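Local structure of pectate lyase II (2QY1) at residues L210-L215 against N232-G237; V3-G8 against R193-H198; H133-A138 against A322-N327; G236-I241 against K296-S301. The protein probably cleaves pectate, the polygalacturonate of plant cell walls, by beta-elimination. The protein carries 2 engineered substitutions. One frame throughout, in Å; residues are numbered along the deposited sequence.

Contact 1 of 4, residues L210-L215 against N232-G237; sequences LQRFGL and NVRMGG. Engineered in segment 210-215: F213 (natural residue Arg). With PO4 (phosphate ion), chain C.
Kinks at chi2 (148°) and chi3 (76°) of R234 bring its guanidinium against the methyls of L210 and alongside R212, whose own chain runs extended from CG to NE. The contact illustrates how successive coils of a parallel beta-helix stack, the fold of polysaccharide lyase family 1: strands 210-212 and 231-234 run in parallel, with L210, Q211 and R212 level with N232, V233 and R234. Two backbone bonds, Q211 N to N232 O (2.8 Å) and R234 N to Q211 O (2.7 Å), stitch the strands together. At their ends R234 O is gripped from opposite faces of its plane, by F213 N (3.1 Å) and by G237 N, the latter closing a type I' turn over M235 and G236. L210 CD2 lies over a face of the R234 guanidinium, whose edge holds a phosphate ion, probably from the crystallisation liquor: NH1 donates to O1 and NH2 to O4, each at 2.8 Å. The R212 guanidinium, turned 59° against that of R234, is tied instead to D184 and to G181 O. Q211, extended on the other side of the strand, bonds F213 O through NE2 and S216 OG through OE1. The engineered F213 lays its ring over M235, in a Met-aromatic contact with SD set obliquely, and M235 CB sits almost on the ring normal, 3.6 Å from the centroid.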
loop_
_atom_site.group_PDB
_atom_site.type_symbol
_atom_site.label_atom_id
_atom_site.label_comp_id
_atom_site.label_asym_id
_atom_site.label_seq_id
_atom_site.Cartn_x
_atom_site.Cartn_y
_atom_site.Cartn_z
ATOM N N LEU A 210 1.262 -1.570 -8.538
ATOM C CA LEU A 210 1.001 -2.495 -9.629
ATOM C C LEU A 210 -0.476 -2.847 -9.520
ATOM O O LEU A 210 -0.891 -3.502 -8.561
ATOM C CB LEU A 210 1.873 -3.755 -9.514
ATOM C CG LEU A 210 1.951 -4.748 -10.685
ATOM C CD1 LEU A 210 2.968 -5.843 -10.373
ATOM C CD2 LEU A 210 0.598 -5.373 -11.045
ATOM N N GLN A 211 -1.267 -2.399 -10.491
ATOM C CA GLN A 211 -2.703 -2.648 -10.478
ATOM C C GLN A 211 -3.104 -3.653 -11.549
ATOM O O GLN A 211 -2.830 -3.453 -12.733
ATOM C CB GLN A 211 -3.484 -1.339 -10.659
ATOM C CG GLN A 211 -5.005 -1.511 -10.647
ATOM C CD GLN A 211 -5.756 -0.248 -11.030
ATOM O OE1 GLN A 211 -5.203 0.851 -11.006
ATOM N NE2 GLN A 211 -7.028 -0.402 -11.383
ATOM N N ARG A 212 -3.752 -4.732 -11.119
ATOM C CA ARG A 212 -4.378 -5.686 -12.030
ATOM C C ARG A 212 -5.885 -5.665 -11.809
ATOM O O ARG A 212 -6.350 -5.885 -10.685
ATOM C CB ARG A 212 -3.854 -7.098 -11.780
ATOM C CG ARG A 212 -2.450 -7.389 -12.268
ATOM C CD ARG A 212 -2.160 -8.855 -12.018
ATOM N NE ARG A 212 -0.875 -9.320 -12.532
ATOM C CZ ARG A 212 0.232 -9.438 -11.801
ATOM N NH1 ARG A 212 0.231 -9.107 -10.517
ATOM N NH2 ARG A 212 1.346 -9.888 -12.359
ATOM N N PHE A 213 -6.639 -5.407 -12.882
ATOM C CA PHE A 213 -8.114 -5.346 -12.848
ATOM C C PHE A 213 -8.626 -4.194 -11.974
ATOM O O PHE A 213 -7.838 -3.424 -11.415
ATOM C CB PHE A 213 -8.732 -6.673 -12.365
ATOM C CG PHE A 213 -8.210 -7.898 -13.068
ATOM C CD1 PHE A 213 -8.778 -8.327 -14.264
ATOM C CD2 PHE A 213 -7.168 -8.642 -12.516
ATOM C CE1 PHE A 213 -8.300 -9.465 -14.915
ATOM C CE2 PHE A 213 -6.685 -9.784 -13.157
ATOM C CZ PHE A 213 -7.254 -10.195 -14.359
ATOM N N GLY A 214 -9.950 -4.082 -11.873
ATOM C CA GLY A 214 -10.593 -3.146 -10.952
ATOM C C GLY A 214 -10.440 -1.676 -11.296
ATOM O O GLY A 214 -9.951 -1.318 -12.373
ATOM N N LEU A 215 -10.874 -0.824 -10.369
ATOM C CA LEU A 215 -10.776 0.620 -10.532
ATOM C C LEU A 215 -9.992 1.218 -9.382
ATOM O O LEU A 215 -10.119 0.776 -8.237
ATOM C CB LEU A 215 -12.169 1.260 -10.594
ATOM C CG LEU A 215 -13.159 0.743 -11.644
ATOM C CD1 LEU A 215 -14.542 1.330 -11.404
ATOM C CD2 LEU A 215 -12.681 1.041 -13.061
ATOM N N ASN A 232 1.682 1.135 -12.515
ATOM C CA ASN A 232 1.613 0.121 -13.562
ATOM C C ASN A 232 0.217 -0.495 -13.613
ATOM O O ASN A 232 -0.125 -1.346 -12.790
ATOM C CB ASN A 232 2.684 -0.954 -13.327
ATOM C CG ASN A 232 2.950 -1.808 -14.557
ATOM O OD1 ASN A 232 2.378 -1.589 -15.626
ATOM N ND2 ASN A 232 3.829 -2.790 -14.406
ATOM N N VAL A 233 -0.587 -0.045 -14.576
ATOM C CA VAL A 233 -1.983 -0.468 -14.688
ATOM C C VAL A 233 -2.109 -1.579 -15.726
ATOM O O VAL A 233 -1.683 -1.420 -16.866
ATOM C CB VAL A 233 -2.915 0.712 -15.055
ATOM C CG1 VAL A 233 -4.365 0.321 -14.850
ATOM C CG2 VAL A 233 -2.589 1.938 -14.211
ATOM N N ARG A 234 -2.710 -2.696 -15.326
ATOM C CA ARG A 234 -2.690 -3.923 -16.124
ATOM C C ARG A 234 -4.022 -4.666 -16.080
ATOM O O ARG A 234 -4.879 -4.373 -15.243
ATOM C CB ARG A 234 -1.568 -4.845 -15.623
ATOM C CG ARG A 234 -0.158 -4.325 -15.889
ATOM C CD ARG A 234 0.817 -4.744 -14.798
ATOM N NE ARG A 234 1.203 -6.149 -14.911
ATOM C CZ ARG A 234 2.315 -6.672 -14.399
ATOM N NH1 ARG A 234 3.180 -5.911 -13.738
ATOM N NH2 ARG A 234 2.573 -7.964 -14.562
ATOM N N MET A 235 -4.183 -5.623 -16.994
ATOM C CA MET A 235 -5.345 -6.524 -17.038
ATOM C C MET A 235 -6.710 -5.821 -17.072
ATOM O O MET A 235 -7.639 -6.211 -16.359
ATOM C CB MET A 235 -5.294 -7.538 -15.882
ATOM C CG MET A 235 -4.138 -8.531 -15.945
ATOM S SD MET A 235 -3.950 -9.374 -17.536
ATOM C CE MET A 235 -5.532 -10.200 -17.715
ATOM N N GLY A 236 -6.825 -4.787 -17.901
ATOM C CA GLY A 236 -8.088 -4.068 -18.062
ATOM C C GLY A 236 -8.448 -3.129 -16.924
ATOM O O GLY A 236 -9.508 -2.498 -16.948
ATOM N N GLY A 237 -7.576 -3.039 -15.920
ATOM C CA GLY A 237 -7.751 -2.084 -14.829
ATOM C C GLY A 237 -7.763 -0.657 -15.350
ATOM O O GLY A 237 -7.140 -0.352 -16.373
HETATM P P PO4 C . 6.192 -8.105 -13.317
HETATM O O1 PO4 C . 5.816 -6.649 -13.184
HETATM O O2 PO4 C . 6.906 -8.566 -12.067
HETATM O O3 PO4 C . 7.118 -8.270 -14.503
HETATM O O4 PO4 C . 4.947 -8.942 -13.523
#

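Contact 2 of 4, residues V3-G8 against R193-H198; sequences VGYGAG and RTTYHH. Engineered in segment 3-8: G8 (natural residue Ala).
Y5, which has the most surface buried here, shows how an irregular N-terminal segment packs on the outside of a coil, chiefly through an aromatic ring and a threonine hydroxyl. One face of the Y5 ring is covered by R193 CB, 3.6 Å from the ring centroid and close to the normal, a CH-pi contact; the guanidinium plane is turned steeply from the ring. Beyond CB the arginine bends at chi2 (-69°) and heads away, its NH1 reaching S190 O. T195 works on the backbone instead: with chi1 at -52°, OG1 sits beside the threonine's own N and accepts the Y5 N-H at 2.8 Å in a nearly straight bond (165°). Y304 OH is a second partner of OG1. G4 CA lies 3.4 Å from T195 OG1, and the glycine opens a type I turn closing at A7. Two residues on, H197 NE2 gives only a weak bond to V3 O (3.3 Å), while a water joins NE2 to V3 N. The contact lies on strand 193-202 between strands 164-174 and 215-226; T165 of the former also bonds V3 O and G6 N, Y219 of the latter packs on V3 and T195, and F298 and L302 lean on Y5.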
loop_
_atom_site.group_PDB
_atom_site.type_symbol
_atom_site.label_atom_id
_atom_site.label_comp_id
_atom_site.label_asym_id
_atom_site.label_seq_id
_atom_site.Cartn_x
_atom_site.Cartn_y
_atom_site.Cartn_z
ATOM N N VAL A 3 -10.884 9.127 3.522
ATOM C CA VAL A 3 -11.437 9.718 2.310
ATOM C C VAL A 3 -11.204 8.750 1.151
ATOM O O VAL A 3 -10.121 8.187 1.018
ATOM C CB VAL A 3 -10.796 11.099 2.007
ATOM C CG1 VAL A 3 -11.309 11.668 0.684
ATOM C CG2 VAL A 3 -11.070 12.079 3.144
ATOM N N GLY A 4 -12.222 8.547 0.324
ATOM C CA GLY A 4 -12.083 7.672 -0.837
ATOM C C GLY A 4 -12.920 6.415 -0.723
ATOM O O GLY A 4 -13.926 6.397 -0.014
ATOM N N TYR A 5 -12.501 5.359 -1.418
ATOM C CA TYR A 5 -13.245 4.097 -1.418
ATOM C C TYR A 5 -13.323 3.438 -0.035
ATOM O O TYR A 5 -14.239 2.656 0.233
ATOM C CB TYR A 5 -12.673 3.120 -2.445
ATOM C CG TYR A 5 -13.072 3.397 -3.883
ATOM C CD1 TYR A 5 -14.413 3.376 -4.276
ATOM C CD2 TYR A 5 -12.106 3.645 -4.858
ATOM C CE1 TYR A 5 -14.781 3.619 -5.601
ATOM C CE2 TYR A 5 -12.465 3.884 -6.186
ATOM C CZ TYR A 5 -13.801 3.870 -6.548
ATOM O OH TYR A 5 -14.156 4.105 -7.857
ATOM N N GLY A 6 -12.368 3.764 0.837
ATOM C CA GLY A 6 -12.377 3.269 2.216
ATOM C C GLY A 6 -13.169 4.142 3.178
ATOM O O GLY A 6 -13.127 3.924 4.390
ATOM N N ALA A 7 -13.900 5.126 2.646
ATOM C CA ALA A 7 -14.687 6.044 3.476
ATOM C C ALA A 7 -15.727 5.299 4.306
ATOM O O ALA A 7 -16.335 4.336 3.839
ATOM C CB ALA A 7 -15.353 7.112 2.621
ATOM N N GLY A 8 -15.918 5.745 5.541
ATOM C CA GLY A 8 -16.872 5.109 6.442
ATOM C C GLY A 8 -16.266 4.011 7.298
ATOM O O GLY A 8 -16.938 3.470 8.175
ATOM N N ARG A 193 -11.715 -1.726 -5.546
ATOM C CA ARG A 193 -11.984 -0.296 -5.611
ATOM C C ARG A 193 -11.075 0.348 -4.574
ATOM O O ARG A 193 -11.321 0.235 -3.373
ATOM C CB ARG A 193 -13.456 -0.001 -5.291
ATOM C CG ARG A 193 -14.483 -0.656 -6.225
ATOM C CD ARG A 193 -14.444 -0.059 -7.624
ATOM N NE ARG A 193 -15.498 -0.598 -8.484
ATOM C CZ ARG A 193 -15.372 -1.682 -9.246
ATOM N NH1 ARG A 193 -14.232 -2.365 -9.265
ATOM N NH2 ARG A 193 -16.392 -2.085 -9.993
ATOM N N THR A 194 -10.022 1.012 -5.043
ATOM C CA THR A 194 -8.960 1.491 -4.164
ATOM C C THR A 194 -8.624 2.957 -4.402
ATOM O O THR A 194 -8.431 3.388 -5.542
ATOM C CB THR A 194 -7.670 0.656 -4.341
ATOM O OG1 THR A 194 -8.009 -0.726 -4.513
ATOM C CG2 THR A 194 -6.748 0.809 -3.134
ATOM N N THR A 195 -8.547 3.718 -3.315
ATOM C CA THR A 195 -8.063 5.086 -3.381
ATOM C C THR A 195 -6.682 5.166 -2.732
ATOM O O THR A 195 -6.530 4.851 -1.553
ATOM C CB THR A 195 -9.031 6.069 -2.691
ATOM O OG1 THR A 195 -10.358 5.876 -3.202
ATOM C CG2 THR A 195 -8.597 7.509 -2.935
ATOM N N TYR A 196 -5.685 5.564 -3.519
ATOM C CA TYR A 196 -4.348 5.858 -3.011
ATOM C C TYR A 196 -4.162 7.369 -3.017
ATOM O O TYR A 196 -4.109 7.974 -4.088
ATOM C CB TYR A 196 -3.271 5.245 -3.912
ATOM C CG TYR A 196 -3.282 3.736 -4.043
ATOM C CD1 TYR A 196 -4.053 3.106 -5.020
ATOM C CD2 TYR A 196 -2.487 2.943 -3.218
ATOM C CE1 TYR A 196 -4.046 1.722 -5.155
ATOM C CE2 TYR A 196 -2.473 1.558 -3.344
ATOM C CZ TYR A 196 -3.255 0.955 -4.311
ATOM O OH TYR A 196 -3.242 -0.413 -4.440
ATOM N N HIS A 197 -4.062 7.993 -1.845
ATOM C CA HIS A 197 -3.832 9.442 -1.822
ATOM C C HIS A 197 -2.916 9.949 -0.717
ATOM O O HIS A 197 -2.848 9.368 0.368
ATOM C CB HIS A 197 -5.151 10.228 -1.859
ATOM C CG HIS A 197 -5.919 10.209 -0.575
ATOM N ND1 HIS A 197 -5.791 11.193 0.381
ATOM C CD2 HIS A 197 -6.840 9.339 -0.098
ATOM C CE1 HIS A 197 -6.591 10.924 1.398
ATOM N NE2 HIS A 197 -7.240 9.805 1.130
ATOM N N HIS A 198 -2.205 11.035 -1.028
ATOM C CA HIS A 198 -1.274 11.700 -0.106
ATOM C C HIS A 198 -0.180 10.779 0.447
ATOM O O HIS A 198 0.357 11.021 1.532
ATOM C CB HIS A 198 -2.031 12.405 1.024
ATOM C CG HIS A 198 -2.762 13.637 0.588
ATOM N ND1 HIS A 198 -4.094 13.625 0.234
ATOM C CD2 HIS A 198 -2.349 14.919 0.452
ATOM C CE1 HIS A 198 -4.469 14.847 -0.101
ATOM N NE2 HIS A 198 -3.429 15.651 0.021
HETATM O O HOH W 1 -7.982 9.349 3.912
#

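Contact 3 of 4, residues H133-A138 against A322-N327; sequences HNTVFA and AGAGKN
The imidazole of H133 meets the C-terminal loop edge-on: G323 O lies near the ring plane, 3.3 Å from H133 CD2, while the ring also meets that of Y168, the two planes nearly parallel, and NE2 is held by A329 O. T135, two residues along, presents its hydroxyl to the loop backbone. T135 OG1 takes the A324 N-H at 2.8 Å and 161°; chi1 of -62° sets OG1 beside the threonine's own N, where it meets A324 N. A water bridges OG1 to A324 O, so the T135 hydroxyl holds A324 N directly and A324 O through the water. G323 CA presses close too, 3.3 Å from T135 OG1, and points a hydrogen at N134 O in a nearly straight CA-H...O contact (173°). A324 CB fits between H133 O, 3.6 Å away, and the T135 hydroxyl. K326 starts toward the imidazole, then bends at chi2 so that NZ returns to A322 O at 2.8 Å, closing the loop on itself just past helix 314-321. Between H133 and T135 the N134 side chain points away from the loop, bonded through OD1 to M102 N and through ND2 to I99 O, and its own N bonds N169 OD1. Asparagines bridging one coil to the next at a turn, with the C-terminal segment laid across the outside, are characteristic of the parallel beta-helix of pectate lyases.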
loop_
_atom_site.group_PDB
_atom_site.type_symbol
_atom_site.label_atom_id
_atom_site.label_comp_id
_atom_site.label_asym_id
_atom_site.label_seq_id
_atom_site.Cartn_x
_atom_site.Cartn_y
_atom_site.Cartn_z
ATOM N N HIS A 133 -1.343 6.660 7.416
ATOM C CA HIS A 133 -0.244 7.207 8.229
ATOM C C HIS A 133 0.708 6.147 8.795
ATOM O O HIS A 133 1.098 6.201 9.965
ATOM C CB HIS A 133 -0.791 8.095 9.356
ATOM C CG HIS A 133 -1.144 9.478 8.911
ATOM N ND1 HIS A 133 -2.431 9.854 8.593
ATOM C CD2 HIS A 133 -0.373 10.576 8.721
ATOM C CE1 HIS A 133 -2.440 11.126 8.235
ATOM N NE2 HIS A 133 -1.204 11.587 8.303
ATOM N N ASN A 134 1.074 5.186 7.958
ATOM C CA ASN A 134 2.085 4.203 8.311
ATOM C C ASN A 134 3.384 4.522 7.583
ATOM O O ASN A 134 3.373 5.146 6.515
ATOM C CB ASN A 134 1.610 2.783 7.970
ATOM C CG ASN A 134 0.279 2.438 8.621
ATOM O OD1 ASN A 134 0.198 2.256 9.834
ATOM N ND2 ASN A 134 -0.775 2.348 7.811
ATOM N N THR A 135 4.503 4.113 8.176
ATOM C CA THR A 135 5.812 4.223 7.529
ATOM C C THR A 135 6.346 2.814 7.300
ATOM O O THR A 135 6.451 2.024 8.237
ATOM C CB THR A 135 6.793 5.067 8.368
ATOM O OG1 THR A 135 6.281 6.399 8.486
ATOM C CG2 THR A 135 8.180 5.130 7.719
ATOM N N VAL A 136 6.660 2.500 6.045
ATOM C CA VAL A 136 7.098 1.157 5.665
ATOM C C VAL A 136 8.437 1.251 4.936
ATOM O O VAL A 136 8.554 1.971 3.944
ATOM C CB VAL A 136 6.038 0.457 4.771
ATOM C CG1 VAL A 136 6.524 -0.920 4.303
ATOM C CG2 VAL A 136 4.700 0.331 5.510
ATOM N N PHE A 137 9.448 0.538 5.432
ATOM C CA PHE A 137 10.781 0.580 4.820
ATOM C C PHE A 137 11.539 -0.744 4.898
ATOM O O PHE A 137 11.282 -1.574 5.767
ATOM C CB PHE A 137 11.624 1.716 5.417
ATOM C CG PHE A 137 12.069 1.475 6.835
ATOM C CD1 PHE A 137 11.253 1.833 7.907
ATOM C CD2 PHE A 137 13.311 0.896 7.099
ATOM C CE1 PHE A 137 11.664 1.613 9.218
ATOM C CE2 PHE A 137 13.729 0.668 8.407
ATOM C CZ PHE A 137 12.903 1.029 9.467
ATOM N N ALA A 138 12.477 -0.932 3.978
ATOM C CA ALA A 138 13.343 -2.102 3.990
ATOM C C ALA A 138 14.710 -1.713 3.442
ATOM O O ALA A 138 15.348 -0.793 3.957
ATOM C CB ALA A 138 12.727 -3.237 3.176
ATOM N N ALA A 322 2.805 12.842 5.556
ATOM C CA ALA A 322 2.829 11.397 5.306
ATOM C C ALA A 322 3.689 10.617 6.290
ATOM O O ALA A 322 4.765 11.071 6.690
ATOM C CB ALA A 322 3.267 11.102 3.879
ATOM N N GLY A 323 3.198 9.440 6.675
ATOM C CA GLY A 323 3.945 8.515 7.518
ATOM C C GLY A 323 3.509 8.510 8.968
ATOM O O GLY A 323 2.629 9.275 9.370
ATOM N N ALA A 324 4.125 7.627 9.747
ATOM C CA ALA A 324 3.866 7.528 11.177
ATOM C C ALA A 324 4.611 8.630 11.927
ATOM O O ALA A 324 5.569 9.207 11.409
ATOM C CB ALA A 324 4.272 6.154 11.692
ATOM N N GLY A 325 4.157 8.924 13.142
ATOM C CA GLY A 325 4.807 9.928 13.987
ATOM C C GLY A 325 4.478 11.361 13.612
ATOM O O GLY A 325 5.113 12.295 14.102
ATOM N N LYS A 326 3.474 11.532 12.752
ATOM C CA LYS A 326 3.066 12.855 12.270
ATOM C C LYS A 326 1.758 13.325 12.898
ATOM O O LYS A 326 1.147 14.291 12.428
ATOM C CB LYS A 326 2.929 12.841 10.741
ATOM C CG LYS A 326 4.234 12.600 9.995
ATOM C CD LYS A 326 5.098 13.851 9.974
ATOM C CE LYS A 326 6.434 13.592 9.301
ATOM N NZ LYS A 326 6.259 13.056 7.921
ATOM N N ASN A 327 1.328 12.632 13.955
ATOM C CA ASN A 327 0.066 12.925 14.643
ATOM C C ASN A 327 -1.160 12.852 13.713
ATOM O O ASN A 327 -2.169 13.525 13.929
ATOM C CB ASN A 327 0.154 14.279 15.356
ATOM C CG ASN A 327 -1.005 14.521 16.296
ATOM O OD1 ASN A 327 -1.388 13.648 17.082
ATOM N ND2 ASN A 327 -1.572 15.709 16.219
HETATM O O HOH W 2 7.735 8.069 9.786
#

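Contact 4 of 4, residues G236-I241 against K296-S301; sequences GGIAKI and KVFPES
I238, the buried residue of this contact, and F298, which meets both I238 and the base of K240, form its tight part, with no hydrogen bond across it. F298, with CG anti to the backbone N (chi1 -161°), swings its ring in over the strand, where F298 CD1 meets K240 CB at 3.7 Å, the closest approach between the two segments. Beside it I238 puts its CG2 4.1 Å from F298 CD1, so two residues of the strand, one apart, pack on the same side of the ring system obliquely. The backbone around the ring is held by D265, which accepts the F298 N-H. Toward solvent the contact thins into exposed residues. P299 reaches the tip of the isoleucine, with its CD 3.9 Å from I238 CD1, and covers part of one face of the neighbouring ring, which probably restricts the ring's rotation. K296 lays its extended chain across I238 at about a right angle, CD 3.8 Å from I238 CD1, and its ammonium makes a cation-pi contact with Y263. Beyond CB the K240 chain stays extended to CE and leads away from the loop, past L302 and Y306. The pattern, with alternate residues of strand 238-242 facing outward and apolar groups of a long irregular loop laid over them, is that of a parallel beta-helix whose C-terminal segment runs back along the outer face of its coils.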
loop_
_atom_site.group_PDB
_atom_site.type_symbol
_atom_site.label_atom_id
_atom_site.label_comp_id
_atom_site.label_asym_id
_atom_site.label_seq_id
_atom_site.Cartn_x
_atom_site.Cartn_y
_atom_site.Cartn_z
ATOM N N GLY A 236 -6.825 -4.787 -17.901
ATOM C CA GLY A 236 -8.088 -4.068 -18.062
ATOM C C GLY A 236 -8.448 -3.129 -16.924
ATOM O O GLY A 236 -9.508 -2.498 -16.948
ATOM N N GLY A 237 -7.576 -3.039 -15.920
ATOM C CA GLY A 237 -7.751 -2.084 -14.829
ATOM C C GLY A 237 -7.763 -0.657 -15.350
ATOM O O GLY A 237 -7.140 -0.352 -16.373
ATOM N N ILE A 238 -8.495 0.216 -14.668
ATOM C CA ILE A 238 -8.497 1.637 -15.007
ATOM C C ILE A 238 -8.123 2.447 -13.767
ATOM O O ILE A 238 -8.639 2.199 -12.681
ATOM C CB ILE A 238 -9.864 2.103 -15.589
ATOM C CG1 ILE A 238 -10.222 1.291 -16.843
ATOM C CG2 ILE A 238 -9.838 3.601 -15.906
ATOM C CD1 ILE A 238 -11.658 1.474 -17.340
ATOM N N ALA A 239 -7.210 3.400 -13.936
ATOM C CA ALA A 239 -6.787 4.265 -12.838
ATOM C C ALA A 239 -7.043 5.734 -13.159
ATOM O O ALA A 239 -6.587 6.242 -14.186
ATOM C CB ALA A 239 -5.317 4.042 -12.525
ATOM N N LYS A 240 -7.788 6.405 -12.287
ATOM C CA LYS A 240 -7.905 7.855 -12.348
ATOM C C LYS A 240 -6.691 8.439 -11.627
ATOM O O LYS A 240 -6.590 8.367 -10.400
ATOM C CB LYS A 240 -9.216 8.336 -11.714
ATOM C CG LYS A 240 -9.434 9.838 -11.829
ATOM C CD LYS A 240 -10.787 10.262 -11.273
ATOM C CE LYS A 240 -11.024 11.752 -11.483
ATOM N NZ LYS A 240 -11.226 12.110 -12.918
ATOM N N ILE A 241 -5.767 8.995 -12.406
ATOM C CA ILE A 241 -4.504 9.516 -11.886
ATOM C C ILE A 241 -4.548 11.044 -11.900
ATOM O O ILE A 241 -4.469 11.668 -12.959
ATOM C CB ILE A 241 -3.293 8.974 -12.694
ATOM C CG1 ILE A 241 -3.300 7.439 -12.697
ATOM C CG2 ILE A 241 -1.974 9.520 -12.137
ATOM C CD1 ILE A 241 -2.294 6.799 -13.647
ATOM N N LYS A 296 -8.148 6.002 -21.254
ATOM C CA LYS A 296 -9.576 5.760 -21.035
ATOM C C LYS A 296 -10.157 6.759 -20.047
ATOM O O LYS A 296 -9.470 7.212 -19.130
ATOM C CB LYS A 296 -9.834 4.340 -20.522
ATOM C CG LYS A 296 -10.221 3.342 -21.596
ATOM C CD LYS A 296 -10.687 2.031 -20.983
ATOM C CE LYS A 296 -10.877 0.961 -22.046
ATOM N NZ LYS A 296 -11.318 -0.328 -21.447
ATOM N N VAL A 297 -11.428 7.101 -20.244
ATOM C CA VAL A 297 -12.169 7.884 -19.263
ATOM C C VAL A 297 -12.615 6.956 -18.128
ATOM O O VAL A 297 -13.022 5.816 -18.372
ATOM C CB VAL A 297 -13.368 8.647 -19.908
ATOM C CG1 VAL A 297 -14.414 7.684 -20.481
ATOM C CG2 VAL A 297 -14.002 9.616 -18.917
ATOM N N PHE A 298 -12.505 7.434 -16.892
ATOM C CA PHE A 298 -12.966 6.676 -15.733
ATOM C C PHE A 298 -14.454 6.353 -15.914
ATOM O O PHE A 298 -15.271 7.264 -16.055
ATOM C CB PHE A 298 -12.711 7.458 -14.447
ATOM C CG PHE A 298 -12.723 6.611 -13.210
ATOM C CD1 PHE A 298 -11.635 5.802 -12.888
ATOM C CD2 PHE A 298 -13.820 6.626 -12.357
ATOM C CE1 PHE A 298 -11.644 5.018 -11.737
ATOM C CE2 PHE A 298 -13.839 5.845 -11.205
ATOM C CZ PHE A 298 -12.750 5.041 -10.896
ATOM N N PRO A 299 -14.802 5.050 -15.925
ATOM C CA PRO A 299 -16.091 4.576 -16.452
ATOM C C PRO A 299 -17.325 4.871 -15.592
ATOM O O PRO A 299 -18.450 4.757 -16.083
ATOM C CB PRO A 299 -15.879 3.064 -16.566
ATOM C CG PRO A 299 -14.892 2.751 -15.495
ATOM C CD PRO A 299 -13.976 3.940 -15.412
ATOM N N GLU A 300 -17.120 5.244 -14.332
ATOM C CA GLU A 300 -18.238 5.494 -13.421
ATOM C C GLU A 300 -17.927 6.571 -12.385
ATOM O O GLU A 300 -16.776 6.980 -12.220
ATOM C CB GLU A 300 -18.660 4.196 -12.720
ATOM C CG GLU A 300 -17.605 3.613 -11.782
ATOM C CD GLU A 300 -18.038 2.303 -11.151
ATOM O OE1 GLU A 300 -17.770 2.108 -9.948
ATOM O OE2 GLU A 300 -18.646 1.468 -11.854
ATOM N N SER A 301 -18.968 7.022 -11.692
ATOM C CA SER A 301 -18.807 7.945 -10.579
ATOM C C SER A 301 -17.991 7.273 -9.478
ATOM O O SER A 301 -18.161 6.080 -9.210
ATOM C CB SER A 301 -20.172 8.378 -10.040
ATOM O OG SER A 301 -20.033 9.244 -8.927
#

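From the N terminus, contact 2 closes the first long loop, returning the start of the chain to strand 193-202. Contact 3 opens inside that loop, at strand 129-137, and closes near the C terminus, so the two cross; they meet where A322 CB packs on H198 O. Contacts 1 and 4 are nested within the loop closed by contact 3, on the far side of the chain's centre. Contact 1 joins neighbouring coils and ends on G236 and G237, where contact 4 begins. Contacts 1 and 2 meet at L215 and T194, contacts 2 and 4 at Y5 and F298. Together they bind both chain termini and the 296-301 loop to several coils of the beta-helix.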